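Putative gdp-fucose protein o-fucosyltransferase 1 (Caenorhabditis elegans, PDB 3ZY6) belongs to the protein O-fucosyltransferase family of the GT-B clan, whose members are typically built from two Rossmann-like domains facing a central cleft. Local coordinates at residues Phe213-Leu218 / Gly323-Phe328; Ala207-Pro212 / Ser282-Ser287; Leu239-Gln244 / Phe336-Lys341. All coordinates share one frame; numbering follows the deposited sequence.

Contact 1 (Phe213-Leu218 / Gly323-Phe328). With GFB (guanosine-5'-diphosphate-beta-L-fucopyranose), chain B.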
loop_
_atom_site.group_PDB
_atom_site.type_symbol
_atom_site.label_atom_id
_atom_site.label_comp_id
_atom_site.label_asym_id
_atom_site.label_seq_id
_atom_site.Cartn_x
_atom_site.Cartn_y
_atom_site.Cartn_z
ATOM N N PHE A 213 42.613 11.763 -3.444
ATOM C CA PHE A 213 42.057 11.109 -2.240
ATOM C C PHE A 213 40.997 10.024 -2.498
ATOM O O PHE A 213 40.187 10.120 -3.436
ATOM C CB PHE A 213 41.618 12.135 -1.171
ATOM C CG PHE A 213 40.244 12.768 -1.392
ATOM C CD1 PHE A 213 40.122 13.947 -2.120
ATOM C CD2 PHE A 213 39.104 12.239 -0.807
ATOM C CE1 PHE A 213 38.872 14.565 -2.290
ATOM C CE2 PHE A 213 37.830 12.865 -0.952
ATOM C CZ PHE A 213 37.732 14.040 -1.698
ATOM N N VAL A 214 41.070 8.954 -1.710
ATOM C CA VAL A 214 40.034 7.938 -1.683
ATOM C C VAL A 214 39.018 8.330 -0.601
ATOM O O VAL A 214 39.395 8.580 0.547
ATOM C CB VAL A 214 40.577 6.534 -1.276
ATOM C CG1 VAL A 214 39.402 5.492 -1.160
ATOM C CG2 VAL A 214 41.647 6.055 -2.217
ATOM N N ALA A 215 37.740 8.367 -0.948
ATOM C CA ALA A 215 36.697 8.501 0.087
ATOM C C ALA A 215 35.940 7.203 0.267
ATOM O O ALA A 215 35.621 6.508 -0.709
ATOM C CB ALA A 215 35.733 9.660 -0.232
ATOM N N VAL A 216 35.704 6.843 1.527
ATOM C CA VAL A 216 34.988 5.609 1.858
ATOM C C VAL A 216 33.744 5.908 2.704
ATOM O O VAL A 216 33.722 6.833 3.528
ATOM C CB VAL A 216 35.881 4.556 2.572
ATOM C CG1 VAL A 216 37.154 4.277 1.785
ATOM C CG2 VAL A 216 36.264 5.053 3.992
ATOM N N HIS A 217 32.701 5.142 2.434
ATOM C CA HIS A 217 31.513 5.134 3.253
ATOM C C HIS A 217 31.485 3.860 4.126
ATOM O O HIS A 217 31.456 2.736 3.633
ATOM C CB HIS A 217 30.233 5.347 2.415
ATOM C CG HIS A 217 28.978 5.325 3.234
ATOM N ND1 HIS A 217 27.829 4.670 2.840
ATOM C CD2 HIS A 217 28.712 5.847 4.458
ATOM C CE1 HIS A 217 26.907 4.796 3.781
ATOM N NE2 HIS A 217 27.419 5.500 4.779
ATOM N N LEU A 218 31.542 4.055 5.431
ATOM C CA LEU A 218 31.550 2.937 6.370
ATOM C C LEU A 218 30.225 2.937 7.099
ATOM O O LEU A 218 30.003 3.748 7.993
ATOM C CB LEU A 218 32.690 3.069 7.366
ATOM C CG LEU A 218 34.126 3.154 6.830
ATOM C CD1 LEU A 218 35.091 3.177 8.051
ATOM C CD2 LEU A 218 34.433 1.966 5.862
ATOM N N GLY A 323 31.393 12.812 -3.364
ATOM C CA GLY A 323 31.116 13.057 -4.785
ATOM C C GLY A 323 32.313 13.653 -5.514
ATOM O O GLY A 323 32.474 13.464 -6.745
ATOM N N ARG A 324 33.161 14.356 -4.760
ATOM C CA ARG A 324 34.322 15.077 -5.328
ATOM C C ARG A 324 35.622 14.266 -5.324
ATOM O O ARG A 324 36.653 14.717 -5.855
ATOM C CB ARG A 324 34.511 16.413 -4.596
ATOM C CG ARG A 324 33.292 17.368 -4.728
ATOM C CD ARG A 324 33.523 18.684 -3.998
ATOM N NE ARG A 324 34.544 19.473 -4.664
ATOM C CZ ARG A 324 34.257 20.372 -5.606
ATOM N NH1 ARG A 324 32.990 20.607 -5.936
ATOM N NH2 ARG A 324 35.234 21.024 -6.216
ATOM N N ALA A 325 35.568 13.076 -4.724
ATOM C CA ALA A 325 36.754 12.262 -4.466
ATOM C C ALA A 325 37.381 11.763 -5.727
ATOM O O ALA A 325 36.698 11.583 -6.755
ATOM C CB ALA A 325 36.419 11.018 -3.535
ATOM N N ASP A 326 38.687 11.508 -5.665
ATOM C CA ASP A 326 39.343 10.924 -6.827
ATOM C C ASP A 326 38.877 9.485 -7.032
ATOM O O ASP A 326 38.691 9.022 -8.173
ATOM C CB ASP A 326 40.861 11.034 -6.690
ATOM C CG ASP A 326 41.301 12.464 -6.616
ATOM O OD1 ASP A 326 41.295 13.058 -5.502
ATOM O OD2 ASP A 326 41.583 13.014 -7.703
ATOM N N LEU A 327 38.683 8.785 -5.925
ATOM C CA LEU A 327 38.030 7.470 -5.944
ATOM C C LEU A 327 37.095 7.348 -4.757
ATOM O O LEU A 327 37.449 7.750 -3.625
ATOM C CB LEU A 327 39.050 6.321 -5.919
ATOM C CG LEU A 327 38.408 4.910 -5.973
ATOM C CD1 LEU A 327 37.785 4.575 -7.350
ATOM C CD2 LEU A 327 39.418 3.885 -5.612
ATOM N N PHE A 328 35.914 6.775 -5.001
ATOM C CA PHE A 328 34.937 6.507 -3.954
ATOM C C PHE A 328 34.795 5.011 -3.747
ATOM O O PHE A 328 34.641 4.272 -4.712
ATOM C CB PHE A 328 33.567 7.057 -4.369
ATOM C CG PHE A 328 32.402 6.610 -3.473
ATOM C CD1 PHE A 328 32.368 6.918 -2.117
ATOM C CD2 PHE A 328 31.310 5.930 -4.028
ATOM C CE1 PHE A 328 31.264 6.528 -1.317
ATOM C CE2 PHE A 328 30.227 5.545 -3.245
ATOM C CZ PHE A 328 30.195 5.846 -1.898
HETATM O O1P GFB B . 20.415 7.525 4.343
HETATM P P GFB B . 19.707 6.212 4.535
HETATM O O3P GFB B . 18.262 6.093 4.058
HETATM O O2P GFB B . 20.680 5.125 3.848
HETATM O "O5'" GFB B . 19.768 5.863 6.112
HETATM P P1 GFB B . 20.762 3.531 4.068
HETATM C "C5'" GFB B . 21.036 5.933 6.753
HETATM C "C4'" GFB B . 21.089 7.204 7.591
HETATM O "O4'" GFB B . 22.036 6.996 8.622
HETATM C "C3'" GFB B . 21.605 8.410 6.817
HETATM C "C1'" GFB B . 22.960 8.081 8.702
HETATM O "O3'" GFB B . 20.559 9.161 6.194
HETATM C "C2'" GFB B . 22.291 9.197 7.910
HETATM O "O2'" GFB B . 21.317 9.866 8.721
HETATM N N9 GFB B . 24.243 7.804 7.997
HETATM C C8 GFB B . 24.573 6.771 7.188
HETATM C C4 GFB B . 25.267 8.643 8.044
HETATM N N7 GFB B . 25.832 6.940 6.745
HETATM C C5 GFB B . 26.272 8.119 7.249
HETATM C C6 GFB B . 27.453 8.841 7.158
HETATM O O6 GFB B . 28.398 8.402 6.470
HETATM N N1 GFB B . 27.590 10.002 7.849
HETATM C C2 GFB B . 26.584 10.497 8.595
HETATM N N2 GFB B . 26.716 11.671 9.258
HETATM N N3 GFB B . 25.430 9.823 8.700
HETATM C C1 GFB B . 18.760 2.375 5.411
HETATM C C2A GFB B . 17.500 3.111 5.838
HETATM O O1 GFB B . 19.827 3.328 5.373
HETATM O O5 GFB B . 19.050 1.360 6.391
HETATM C C3 GFB B . 16.322 2.134 5.931
HETATM O O2 GFB B . 17.192 4.276 5.065
HETATM C C4A GFB B . 16.676 1.201 7.089
HETATM O O3 GFB B . 15.094 2.856 6.179
HETATM C C5A GFB B . 17.988 0.469 6.814
HETATM O O4 GFB B . 16.827 1.980 8.292
HETATM C C6A GFB B . 18.428 -0.305 8.063
HETATM O O1X GFB B . 20.115 2.879 2.864
HETATM O O2X GFB B . 22.200 3.281 4.432
#

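Contact 2 (Ala207-Pro212 / Ser282-Ser287). With GFB (guanosine-5'-diphosphate-beta-L-fucopyranose), chain B.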
loop_
_atom_site.group_PDB
_atom_site.type_symbol
_atom_site.label_atom_id
_atom_site.label_comp_id
_atom_site.label_asym_id
_atom_site.label_seq_id
_atom_site.Cartn_x
_atom_site.Cartn_y
_atom_site.Cartn_z
ATOM N N ALA A 207 41.836 21.934 2.984
ATOM C CA ALA A 207 42.516 21.957 4.281
ATOM C C ALA A 207 43.086 20.612 4.732
ATOM O O ALA A 207 44.159 20.570 5.364
ATOM C CB ALA A 207 41.577 22.517 5.344
ATOM N N ASN A 208 42.400 19.521 4.397
ATOM C CA ASN A 208 42.674 18.214 4.997
ATOM C C ASN A 208 43.054 17.040 4.095
ATOM O O ASN A 208 43.585 16.046 4.579
ATOM C CB ASN A 208 41.445 17.795 5.778
ATOM C CG ASN A 208 41.134 18.758 6.909
ATOM O OD1 ASN A 208 41.814 18.760 7.924
ATOM N ND2 ASN A 208 40.134 19.606 6.710
ATOM N N LEU A 209 42.714 17.111 2.814
ATOM C CA LEU A 209 42.807 15.937 1.936
ATOM C C LEU A 209 43.707 16.178 0.726
ATOM O O LEU A 209 43.282 16.709 -0.326
ATOM C CB LEU A 209 41.413 15.488 1.486
ATOM C CG LEU A 209 40.417 15.066 2.580
ATOM C CD1 LEU A 209 38.987 15.111 2.053
ATOM C CD2 LEU A 209 40.778 13.680 3.147
ATOM N N ALA A 210 44.959 15.780 0.890
ATOM C CA ALA A 210 45.905 15.849 -0.187
ATOM C C ALA A 210 45.388 14.929 -1.284
ATOM O O ALA A 210 44.916 13.805 -1.032
ATOM C CB ALA A 210 47.331 15.442 0.304
ATOM N N LYS A 211 45.471 15.430 -2.509
ATOM C CA LYS A 211 44.999 14.715 -3.688
ATOM C C LYS A 211 46.092 13.859 -4.352
ATOM O O LYS A 211 47.293 14.200 -4.306
ATOM C CB LYS A 211 44.335 15.710 -4.677
ATOM C CG LYS A 211 43.021 16.318 -4.087
ATOM C CD LYS A 211 42.315 17.313 -5.031
ATOM C CE LYS A 211 41.644 16.631 -6.247
ATOM N NZ LYS A 211 40.505 15.705 -5.895
ATOM N N PRO A 212 45.700 12.726 -4.958
ATOM C CA PRO A 212 44.348 12.183 -5.080
ATOM C C PRO A 212 43.881 11.577 -3.777
ATOM O O PRO A 212 44.679 10.954 -3.073
ATOM C CB PRO A 212 44.489 11.070 -6.124
ATOM C CG PRO A 212 45.937 10.834 -6.304
ATOM C CD PRO A 212 46.721 11.769 -5.416
ATOM N N SER A 282 45.687 10.826 0.697
ATOM C CA SER A 282 44.849 10.906 1.892
ATOM C C SER A 282 43.625 10.032 1.682
ATOM O O SER A 282 43.322 9.618 0.570
ATOM C CB SER A 282 44.394 12.353 2.177
ATOM O OG SER A 282 43.604 12.828 1.092
ATOM N N VAL A 283 42.915 9.792 2.775
ATOM C CA VAL A 283 41.659 9.091 2.779
ATOM C C VAL A 283 40.649 9.934 3.569
ATOM O O VAL A 283 40.975 10.546 4.599
ATOM C CB VAL A 283 41.794 7.660 3.385
ATOM C CG1 VAL A 283 40.426 6.939 3.523
ATOM C CG2 VAL A 283 42.735 6.785 2.543
ATOM N N PHE A 284 39.439 9.990 3.031
ATOM C CA PHE A 284 38.280 10.541 3.705
ATOM C C PHE A 284 37.320 9.423 4.107
ATOM O O PHE A 284 36.971 8.557 3.281
ATOM C CB PHE A 284 37.528 11.499 2.774
ATOM C CG PHE A 284 36.282 12.101 3.407
ATOM C CD1 PHE A 284 36.397 12.998 4.470
ATOM C CD2 PHE A 284 34.995 11.743 2.964
ATOM C CE1 PHE A 284 35.266 13.551 5.073
ATOM C CE2 PHE A 284 33.846 12.301 3.565
ATOM C CZ PHE A 284 33.985 13.202 4.632
ATOM N N VAL A 285 36.859 9.497 5.358
ATOM C CA VAL A 285 35.902 8.540 5.919
ATOM C C VAL A 285 34.615 9.230 6.318
ATOM O O VAL A 285 34.618 10.205 7.077
ATOM C CB VAL A 285 36.418 7.796 7.184
ATOM C CG1 VAL A 285 35.360 6.780 7.660
ATOM C CG2 VAL A 285 37.737 7.074 6.905
ATOM N N ALA A 286 33.526 8.713 5.772
ATOM C CA ALA A 286 32.196 9.054 6.202
ATOM C C ALA A 286 31.605 7.814 6.862
ATOM O O ALA A 286 31.632 6.718 6.297
ATOM C CB ALA A 286 31.372 9.474 5.019
ATOM N N SER A 287 31.084 7.982 8.070
ATOM C CA SER A 287 30.520 6.866 8.813
ATOM C C SER A 287 29.298 7.297 9.598
ATOM O O SER A 287 29.230 8.434 10.071
ATOM C CB SER A 287 31.545 6.283 9.787
ATOM O OG SER A 287 31.133 4.993 10.197
HETATM O O1P GFB B . 20.415 7.525 4.343
HETATM P P GFB B . 19.707 6.212 4.535
HETATM O O3P GFB B . 18.262 6.093 4.058
HETATM O O2P GFB B . 20.680 5.125 3.848
HETATM O "O5'" GFB B . 19.768 5.863 6.112
HETATM P P1 GFB B . 20.762 3.531 4.068
HETATM C "C5'" GFB B . 21.036 5.933 6.753
HETATM C "C4'" GFB B . 21.089 7.204 7.591
HETATM O "O4'" GFB B . 22.036 6.996 8.622
HETATM C "C3'" GFB B . 21.605 8.410 6.817
HETATM C "C1'" GFB B . 22.960 8.081 8.702
HETATM O "O3'" GFB B . 20.559 9.161 6.194
HETATM C "C2'" GFB B . 22.291 9.197 7.910
HETATM O "O2'" GFB B . 21.317 9.866 8.721
HETATM N N9 GFB B . 24.243 7.804 7.997
HETATM C C8 GFB B . 24.573 6.771 7.188
HETATM C C4 GFB B . 25.267 8.643 8.044
HETATM N N7 GFB B . 25.832 6.940 6.745
HETATM C C5 GFB B . 26.272 8.119 7.249
HETATM C C6 GFB B . 27.453 8.841 7.158
HETATM O O6 GFB B . 28.398 8.402 6.470
HETATM N N1 GFB B . 27.590 10.002 7.849
HETATM C C2 GFB B . 26.584 10.497 8.595
HETATM N N2 GFB B . 26.716 11.671 9.258
HETATM N N3 GFB B . 25.430 9.823 8.700
HETATM C C1 GFB B . 18.760 2.375 5.411
HETATM C C2A GFB B . 17.500 3.111 5.838
HETATM O O1 GFB B . 19.827 3.328 5.373
HETATM O O5 GFB B . 19.050 1.360 6.391
HETATM C C3 GFB B . 16.322 2.134 5.931
HETATM O O2 GFB B . 17.192 4.276 5.065
HETATM C C4A GFB B . 16.676 1.201 7.089
HETATM O O3 GFB B . 15.094 2.856 6.179
HETATM C C5A GFB B . 17.988 0.469 6.814
HETATM O O4 GFB B . 16.827 1.980 8.292
HETATM C C6A GFB B . 18.428 -0.305 8.063
HETATM O O1X GFB B . 20.115 2.879 2.864
HETATM O O2X GFB B . 22.200 3.281 4.432
#

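Contact 3 (Leu239-Gln244 / Phe336-Lys341). With GFB (guanosine-5'-diphosphate-beta-L-fucopyranose), chain B.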
loop_
_atom_site.group_PDB
_atom_site.type_symbol
_atom_site.label_atom_id
_atom_site.label_comp_id
_atom_site.label_asym_id
_atom_site.label_seq_id
_atom_site.Cartn_x
_atom_site.Cartn_y
_atom_site.Cartn_z
ATOM N N LEU A 239 18.163 -5.731 -1.870
ATOM C CA LEU A 239 18.043 -5.189 -0.523
ATOM C C LEU A 239 18.514 -3.752 -0.591
ATOM O O LEU A 239 19.686 -3.499 -0.873
ATOM C CB LEU A 239 18.858 -6.010 0.501
ATOM C CG LEU A 239 18.781 -5.530 1.965
ATOM C CD1 LEU A 239 17.372 -5.689 2.577
ATOM C CD2 LEU A 239 19.804 -6.258 2.823
ATOM N N PHE A 240 17.588 -2.824 -0.353
ATOM C CA PHE A 240 17.851 -1.399 -0.491
ATOM C C PHE A 240 18.575 -1.144 -1.824
ATOM O O PHE A 240 18.028 -1.500 -2.874
ATOM C CB PHE A 240 18.578 -0.905 0.762
ATOM C CG PHE A 240 17.800 -1.175 2.013
ATOM C CD1 PHE A 240 16.547 -0.606 2.190
ATOM C CD2 PHE A 240 18.279 -2.065 2.974
ATOM C CE1 PHE A 240 15.784 -0.886 3.352
ATOM C CE2 PHE A 240 17.535 -2.354 4.128
ATOM C CZ PHE A 240 16.288 -1.769 4.322
ATOM N N ALA A 241 19.802 -0.622 -1.796
ATOM C CA ALA A 241 20.474 -0.180 -3.031
ATOM C C ALA A 241 21.328 -1.248 -3.723
ATOM O O ALA A 241 22.041 -0.942 -4.697
ATOM C CB ALA A 241 21.327 1.067 -2.722
ATOM N N SER A 242 21.244 -2.489 -3.253
ATOM C CA SER A 242 22.148 -3.560 -3.694
ATOM C C SER A 242 22.303 -3.719 -5.217
ATOM O O SER A 242 23.339 -4.162 -5.692
ATOM C CB SER A 242 21.725 -4.900 -3.075
ATOM O OG SER A 242 20.368 -5.166 -3.387
ATOM N N GLU A 243 21.273 -3.365 -5.969
ATOM C CA GLU A 243 21.321 -3.440 -7.431
ATOM C C GLU A 243 22.323 -2.461 -8.060
ATOM O O GLU A 243 22.741 -2.640 -9.220
ATOM C CB GLU A 243 19.913 -3.259 -7.998
ATOM C CG GLU A 243 18.972 -4.417 -7.632
ATOM C CD GLU A 243 17.512 -4.066 -7.868
ATOM O OE1 GLU A 243 17.007 -3.078 -7.258
ATOM O OE2 GLU A 243 16.872 -4.784 -8.659
ATOM N N GLN A 244 22.724 -1.436 -7.304
ATOM C CA GLN A 244 23.778 -0.523 -7.775
ATOM C C GLN A 244 25.102 -1.231 -8.069
ATOM O O GLN A 244 25.848 -0.771 -8.917
ATOM C CB GLN A 244 24.008 0.631 -6.803
ATOM C CG GLN A 244 24.908 0.327 -5.585
ATOM C CD GLN A 244 25.077 1.553 -4.743
ATOM O OE1 GLN A 244 25.437 2.607 -5.271
ATOM N NE2 GLN A 244 24.801 1.448 -3.430
ATOM N N PHE A 336 22.523 5.471 0.869
ATOM C CA PHE A 336 23.327 6.635 1.140
ATOM C C PHE A 336 24.539 6.621 0.195
ATOM O O PHE A 336 24.790 7.600 -0.528
ATOM C CB PHE A 336 23.722 6.612 2.610
ATOM C CG PHE A 336 24.348 7.889 3.115
ATOM C CD1 PHE A 336 23.548 8.938 3.562
ATOM C CD2 PHE A 336 25.741 8.014 3.203
ATOM C CE1 PHE A 336 24.130 10.121 4.056
ATOM C CE2 PHE A 336 26.339 9.204 3.702
ATOM C CZ PHE A 336 25.536 10.239 4.124
ATOM N N SER A 337 25.227 5.477 0.137
ATOM C CA SER A 337 26.285 5.289 -0.855
ATOM C C SER A 337 25.735 5.480 -2.262
ATOM O O SER A 337 26.435 6.024 -3.149
ATOM C CB SER A 337 26.917 3.892 -0.731
ATOM O OG SER A 337 27.947 3.839 0.261
ATOM N N HIS A 338 24.481 5.055 -2.465
ATOM C CA HIS A 338 23.859 5.082 -3.811
ATOM C C HIS A 338 23.772 6.524 -4.290
ATOM O O HIS A 338 23.973 6.801 -5.474
ATOM C CB HIS A 338 22.494 4.356 -3.820
ATOM C CG HIS A 338 22.026 3.905 -5.181
ATOM N ND1 HIS A 338 22.785 4.035 -6.320
ATOM C CD2 HIS A 338 20.887 3.270 -5.565
ATOM C CE1 HIS A 338 22.130 3.529 -7.356
ATOM N NE2 HIS A 338 20.973 3.061 -6.923
ATOM N N ILE A 339 23.545 7.467 -3.375
ATOM C CA ILE A 339 23.516 8.867 -3.796
ATOM C C ILE A 339 24.845 9.234 -4.445
ATOM O O ILE A 339 24.875 9.887 -5.470
ATOM C CB ILE A 339 23.281 9.812 -2.607
ATOM C CG1 ILE A 339 21.844 9.673 -2.101
ATOM C CG2 ILE A 339 23.634 11.294 -2.961
ATOM C CD1 ILE A 339 21.710 10.153 -0.652
ATOM N N VAL A 340 25.940 8.882 -3.781
ATOM C CA VAL A 340 27.282 9.223 -4.262
ATOM C C VAL A 340 27.545 8.540 -5.579
ATOM O O VAL A 340 28.045 9.173 -6.522
ATOM C CB VAL A 340 28.362 8.769 -3.237
ATOM C CG1 VAL A 340 29.773 9.184 -3.685
ATOM C CG2 VAL A 340 28.081 9.353 -1.922
ATOM N N LYS A 341 27.259 7.240 -5.628
ATOM C CA LYS A 341 27.472 6.475 -6.864
ATOM C C LYS A 341 26.783 7.142 -8.047
ATOM O O LYS A 341 27.381 7.308 -9.114
ATOM C CB LYS A 341 26.977 5.024 -6.729
ATOM C CG LYS A 341 27.054 4.210 -8.066
ATOM C CD LYS A 341 28.548 4.024 -8.458
ATOM C CE LYS A 341 28.763 2.908 -9.415
ATOM N NZ LYS A 341 27.890 3.085 -10.618
HETATM O O1P GFB B . 20.415 7.525 4.343
HETATM P P GFB B . 19.707 6.212 4.535
HETATM O O3P GFB B . 18.262 6.093 4.058
HETATM O O2P GFB B . 20.680 5.125 3.848
HETATM O "O5'" GFB B . 19.768 5.863 6.112
HETATM P P1 GFB B . 20.762 3.531 4.068
HETATM C "C5'" GFB B . 21.036 5.933 6.753
HETATM C "C4'" GFB B . 21.089 7.204 7.591
HETATM O "O4'" GFB B . 22.036 6.996 8.622
HETATM C "C3'" GFB B . 21.605 8.410 6.817
HETATM C "C1'" GFB B . 22.960 8.081 8.702
HETATM O "O3'" GFB B . 20.559 9.161 6.194
HETATM C "C2'" GFB B . 22.291 9.197 7.910
HETATM O "O2'" GFB B . 21.317 9.866 8.721
HETATM N N9 GFB B . 24.243 7.804 7.997
HETATM C C8 GFB B . 24.573 6.771 7.188
HETATM C C4 GFB B . 25.267 8.643 8.044
HETATM N N7 GFB B . 25.832 6.940 6.745
HETATM C C5 GFB B . 26.272 8.119 7.249
HETATM C C6 GFB B . 27.453 8.841 7.158
HETATM O O6 GFB B . 28.398 8.402 6.470
HETATM N N1 GFB B . 27.590 10.002 7.849
HETATM C C2 GFB B . 26.584 10.497 8.595
HETATM N N2 GFB B . 26.716 11.671 9.258
HETATM N N3 GFB B . 25.430 9.823 8.700
HETATM C C1 GFB B . 18.760 2.375 5.411
HETATM C C2A GFB B . 17.500 3.111 5.838
HETATM O O1 GFB B . 19.827 3.328 5.373
HETATM O O5 GFB B . 19.050 1.360 6.391
HETATM C C3 GFB B . 16.322 2.134 5.931
HETATM O O2 GFB B . 17.192 4.276 5.065
HETATM C C4A GFB B . 16.676 1.201 7.089
HETATM O O3 GFB B . 15.094 2.856 6.179
HETATM C C5A GFB B . 17.988 0.469 6.814
HETATM O O4 GFB B . 16.827 1.980 8.292
HETATM C C6A GFB B . 18.428 -0.305 8.063
HETATM O O1X GFB B . 20.115 2.879 2.864
HETATM O O2X GFB B . 22.200 3.281 4.432
HETATM O O HOH W 1 25.352 1.402 -10.241
#

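Contact 1 (Phe213-Leu218 / Gly323-Phe328)
Ala325 lies over one face of the Phe213 ring, with its CA 3.9 Å from the ring centroid in a CH-pi contact shifted toward the rim. Ala325 CB reaches Phe213 CE2 at 3.5 Å and Ala215 CB at 3.6 Å, closing a tight apolar patch that Ile321 and Met322 of helix 315-323 extend. A chi1 of 81° sets the CG of Phe213 between its backbone N and carbonyl carbon and brings the ring over Ala325. Strands 213-218 and 327-330 are parallel neighbours in the five-stranded sheet of a Rossmann-like domain, Val214 pairing with Leu327 and Ala215 with Phe328. Leu327 N bonds to Phe213 O at 3.2 Å, and Ala215 N to Leu327 O at 2.8 Å. On the partly exposed side Asp326 holds the strand by polar bonds instead of close packing: its OD1 accepts Phe213 N at 2.8 Å from above the carboxylate plane, which stands 83° from the Phe213 ring, and also makes a salt bridge with Lys211. Farther along the strand the contact thins to His217 CB at the edge of the Phe328 ring, 4.0 Å from CE1. The imidazole leads away, ND1 bonded to Ser337 and NE2 donating to GFB N7 at 2.9 Å.

Contact 2 (Ala207-Pro212 / Ser282-Ser287)
The turn that carries the chain from helix 195-208 into strand 213-218 is held against the neighbouring strand 282-287 of a Rossmann-like sheet where Leu209 and Ala210 meet Ser282. Leu209 is the first residue to leave helical geometry, and its CA comes within 5.4 Å of the Ser282 CA. The polar link is one hydrogen bond, from Ser282 OG to Ala210 O at 2.7 Å. The hydroxyl approaches well off the line of the carbonyl, at a C=O...O angle of 132°, and tilted from its plane. A chi1 of 62° turns the hydroxyl of Ser282 to face the turn, and Leu209 CB packs on that OG at 3.5 Å. Of the two Leu209 methyls, CD2 turns in to the strand, 3.5 Å from Val283 O and 3.9 Å from Phe284 CB, while CD1 runs on along it to 4.0 Å from the same Phe284 CB, so both methyls of the fork rest on the CB of Phe284. The Phe284 ring also meets that of Phe204 of helix 195-208, and its side chain touches Ser318, Ile321 and Met322 of helix 315-323. Ala210 and Lys211 are exposed at the surface, and the peptide bond before Pro212, where the chain passes toward strand 213-218, is cis. At the far end of strand 282-287, Ser287 N, which donates to Asp313, comes within 3.2 Å of GFB O6. This helix-to-strand turn thus packs at the amino-terminal end of strand 282-287 while GFB lies at the carboxyl end, the polarity typical of a Rossmann-like nucleotide-binding domain.

Contact 3 (Leu239-Gln244 / Phe336-Lys341)
Ala241 and His338 are the closest backbone positions, their CA atoms 6.3 Å apart, where a type II' beta turn from Leu239 to Ser242 leads into helix 243-246 and faces helix 335-346. Within the turn, Leu239 N donates to Ser242 OG at 2.7 Å. Ala241 CB points at the helix and packs on His338 CB at 3.7 Å. Gln244 contributes the largest share of the burial. A chi1 of 82° with an extended chain beyond CG carries the Gln244 amide past His338, the two side chains running in opposite directions. Gln244 CB rests over one face of the imidazole, 3.7 Å from the ring centroid, in a CH-pi contact offset toward the rim; the amide and ring planes stand 49° apart. At the end of the side chain, Gln244 OE1 touches Lys341 CB at 3.2 Å, while NE2 is bonded to Cys332 O, which fixes the amide. A water bridges the Gln244 backbone and the Lys341 side chain, donating to Gln244 O at 2.6 Å and accepting from Lys341 NZ at 3.1 Å; Lys341 NZ also forms a salt bridge with Asp345. Both segments border the ligand: Phe240 CZ lies 3.8 Å from GFB C5A of the sugar, and the Phe336 ring has the guanine N7 over one face. Helix 335-346 packs through Phe336 and Val340 on helix 315-323 and through Lys341 on strand 354-356, where Phe356 also touches Gln244; Val227 of helix 222-229 backs the turn.

Contacts 1 and 2, with centres 8 Å apart, share one sheet: strand 213-218 is flanked by 327-330 on one side and 282-287 on the other, with Val216 N 2.8 Å from Phe284 O and Leu218 O 2.8 Å from Ser287 OG. Contact 3 lies about 15 Å from contact 1, centre to centre, and continues from it along the chain, since strand 327-330 runs on into helix 335-346; Phe328 CD2 packs on Val340 CG1 at 3.6 Å. Contacts 2 and 3 do not touch, their nearest atoms being about 5 Å apart. All three reach GFB: contacts 1 and 2 at its guanine, contact 3 along guanine, diphosphate and sugar.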